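Local coordinates for putative uncharacterized protein PH0242 (Pyrococcus horikoshii, PDB 3VU1), which belongs to the oligosaccharyltransferase AglB family, represented here by its strand-rich C-terminal globular part, at residues A393-L398 with D418-T423. Residues are numbered along the deposited sequence; the frame is centred on the assembly and turned at random.
Sequences ATFIYL and DTFFIT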
# COMPACT_ATOMS: atom_id res chain seq x y z
N ALA A 393 -11.37 -2.81 -18.02
CA ALA A 393 -11.00 -4.20 -17.79
C ALA A 393 -9.84 -4.31 -16.81
O ALA A 393 -8.94 -3.44 -16.80
CB ALA A 393 -10.63 -4.89 -19.11
N THR A 394 -9.87 -5.37 -15.99
CA THR A 394 -8.75 -5.70 -15.11
C THR A 394 -8.48 -7.18 -15.25
O THR A 394 -9.37 -7.99 -14.99
CB THR A 394 -9.03 -5.36 -13.62
OG1 THR A 394 -9.40 -3.99 -13.48
CG2 THR A 394 -7.79 -5.58 -12.77
N PHE A 395 -7.26 -7.51 -15.67
CA PHE A 395 -6.78 -8.89 -15.69
C PHE A 395 -5.78 -9.11 -14.56
O PHE A 395 -4.71 -8.47 -14.51
CB PHE A 395 -6.04 -9.18 -17.01
CG PHE A 395 -6.94 -9.37 -18.19
CD1 PHE A 395 -7.07 -10.63 -18.77
CD2 PHE A 395 -7.63 -8.30 -18.74
CE1 PHE A 395 -7.88 -10.82 -19.88
CE2 PHE A 395 -8.45 -8.48 -19.85
CZ PHE A 395 -8.58 -9.74 -20.41
N ILE A 396 -6.11 -10.00 -13.64
CA ILE A 396 -5.14 -10.42 -12.65
C ILE A 396 -4.72 -11.81 -13.07
O ILE A 396 -5.58 -12.71 -13.23
CB ILE A 396 -5.72 -10.44 -11.22
CG1 ILE A 396 -5.83 -9.01 -10.70
CG2 ILE A 396 -4.81 -11.25 -10.31
CD1 ILE A 396 -6.69 -8.85 -9.45
N TYR A 397 -3.41 -11.98 -13.25
CA TYR A 397 -2.89 -13.28 -13.66
C TYR A 397 -1.52 -13.61 -13.07
O TYR A 397 -0.85 -12.74 -12.50
CB TYR A 397 -2.84 -13.35 -15.18
CG TYR A 397 -2.02 -12.25 -15.83
CD1 TYR A 397 -0.71 -12.49 -16.24
CD2 TYR A 397 -2.57 -10.99 -16.07
CE1 TYR A 397 0.05 -11.51 -16.86
CE2 TYR A 397 -1.83 -10.01 -16.70
CZ TYR A 397 -0.51 -10.27 -17.09
OH TYR A 397 0.24 -9.32 -17.72
N LEU A 398 -1.11 -14.87 -13.22
CA LEU A 398 0.17 -15.35 -12.73
C LEU A 398 1.11 -15.72 -13.88
O LEU A 398 0.66 -16.20 -14.93
CB LEU A 398 -0.02 -16.56 -11.82
CG LEU A 398 -0.99 -16.40 -10.65
CD1 LEU A 398 -0.90 -17.60 -9.70
CD2 LEU A 398 -0.78 -15.08 -9.91
N ASP A 418 -3.08 -6.03 -14.96
CA ASP A 418 -3.23 -5.07 -16.06
C ASP A 418 -4.65 -4.52 -16.15
O ASP A 418 -5.64 -5.28 -16.07
CB ASP A 418 -2.81 -5.67 -17.40
CG ASP A 418 -1.48 -6.47 -17.30
OD1 ASP A 418 -1.32 -7.43 -18.10
OD2 ASP A 418 -0.61 -6.14 -16.44
N THR A 419 -4.76 -3.20 -16.27
CA THR A 419 -6.03 -2.55 -16.44
C THR A 419 -5.99 -1.80 -17.77
O THR A 419 -4.91 -1.38 -18.20
CB THR A 419 -6.31 -1.51 -15.34
OG1 THR A 419 -5.36 -0.44 -15.47
CG2 THR A 419 -6.20 -2.12 -13.96
N PHE A 420 -7.14 -1.65 -18.42
CA PHE A 420 -7.27 -0.83 -19.60
C PHE A 420 -8.70 -0.44 -19.77
O PHE A 420 -9.61 -1.16 -19.34
CB PHE A 420 -6.67 -1.49 -20.87
CG PHE A 420 -7.28 -2.83 -21.25
CD1 PHE A 420 -6.70 -4.03 -20.82
CD2 PHE A 420 -8.40 -2.90 -22.09
CE1 PHE A 420 -7.24 -5.26 -21.21
CE2 PHE A 420 -8.96 -4.13 -22.46
CZ PHE A 420 -8.37 -5.32 -22.03
N PHE A 421 -8.91 0.73 -20.36
CA PHE A 421 -10.25 1.22 -20.64
C PHE A 421 -10.78 0.64 -21.94
O PHE A 421 -10.18 0.83 -23.00
CB PHE A 421 -10.25 2.74 -20.66
CG PHE A 421 -10.01 3.34 -19.31
CD1 PHE A 421 -8.84 4.02 -19.03
CD2 PHE A 421 -10.95 3.18 -18.28
CE1 PHE A 421 -8.62 4.56 -17.76
CE2 PHE A 421 -10.74 3.71 -17.01
CZ PHE A 421 -9.57 4.40 -16.76
N ILE A 422 -11.89 -0.08 -21.85
CA ILE A 422 -12.49 -0.76 -23.00
C ILE A 422 -13.21 0.27 -23.88
O ILE A 422 -12.94 0.36 -25.07
CB ILE A 422 -13.49 -1.86 -22.57
CG1 ILE A 422 -12.81 -2.89 -21.66
CG2 ILE A 422 -14.10 -2.57 -23.77
CD1 ILE A 422 -13.77 -3.46 -20.64
N THR A 423 -14.10 1.06 -23.28
CA THR A 423 -14.90 2.01 -24.01
C THR A 423 -15.39 3.11 -23.09
O THR A 423 -15.61 2.88 -21.89
CB THR A 423 -16.12 1.33 -24.68
OG1 THR A 423 -16.80 2.29 -25.49
CG2 THR A 423 -17.12 0.80 -23.63
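A tyrosine hydroxyl reaches diagonally from one antiparallel strand to its neighbour to meet a carboxylate: Y397 OH donates a hydrogen bond to D418 OD1, although Y397 lies two residues beyond F395, the actual register partner of D418. With CG of Y397 set between its backbone N and carbonyl carbon (chi1 57°), the end of the ring comes close to 418-423, and the carboxylate sits at the ring's edge, the two planes standing 75° apart. The modelled length of this bond is very short and, at 2.7 Å resolution, should not be taken literally. OD1 is also hydrogen-bonded to Y452 OH of the helix 448-460, so two tyrosine hydroxyls converge on one carboxylate oxygen.

A regular backbone ladder follows. F395 N bonds to D418 O at 2.8 Å, and the return bond from D418 N to F395 O is 3.0 Å; A393 and F420 form the next hydrogen-bonded pair. T394 and T419 make the non-hydrogen-bonded pair between them, side by side on the other face, with T394 OG1 3.7 Å from T419 CG2.

On the D418 face, the methyl of A393 sits over one face of the F420 ring in a CH-pi contact, CB lying 3.9 Å from the ring centroid. F395 and F420 meet rim to rim, CE2 of F395 being 3.7 Å from CE1 of F420. I422 CD1 closes in from beyond, 3.8 Å from A393 CB, at a classic beta bulge where I422 and T423 together face one residue of the strand 385-401.

The helix 448-460 packs on this face of the hairpin within the Peripheral 2 region, and Y452 also meets the rings of F395 and F420. Two hydroxyls at OD1 would be expected, if both donate, to favour a charged carboxylate, adding a polar link between strands and helix to the aromatic packing.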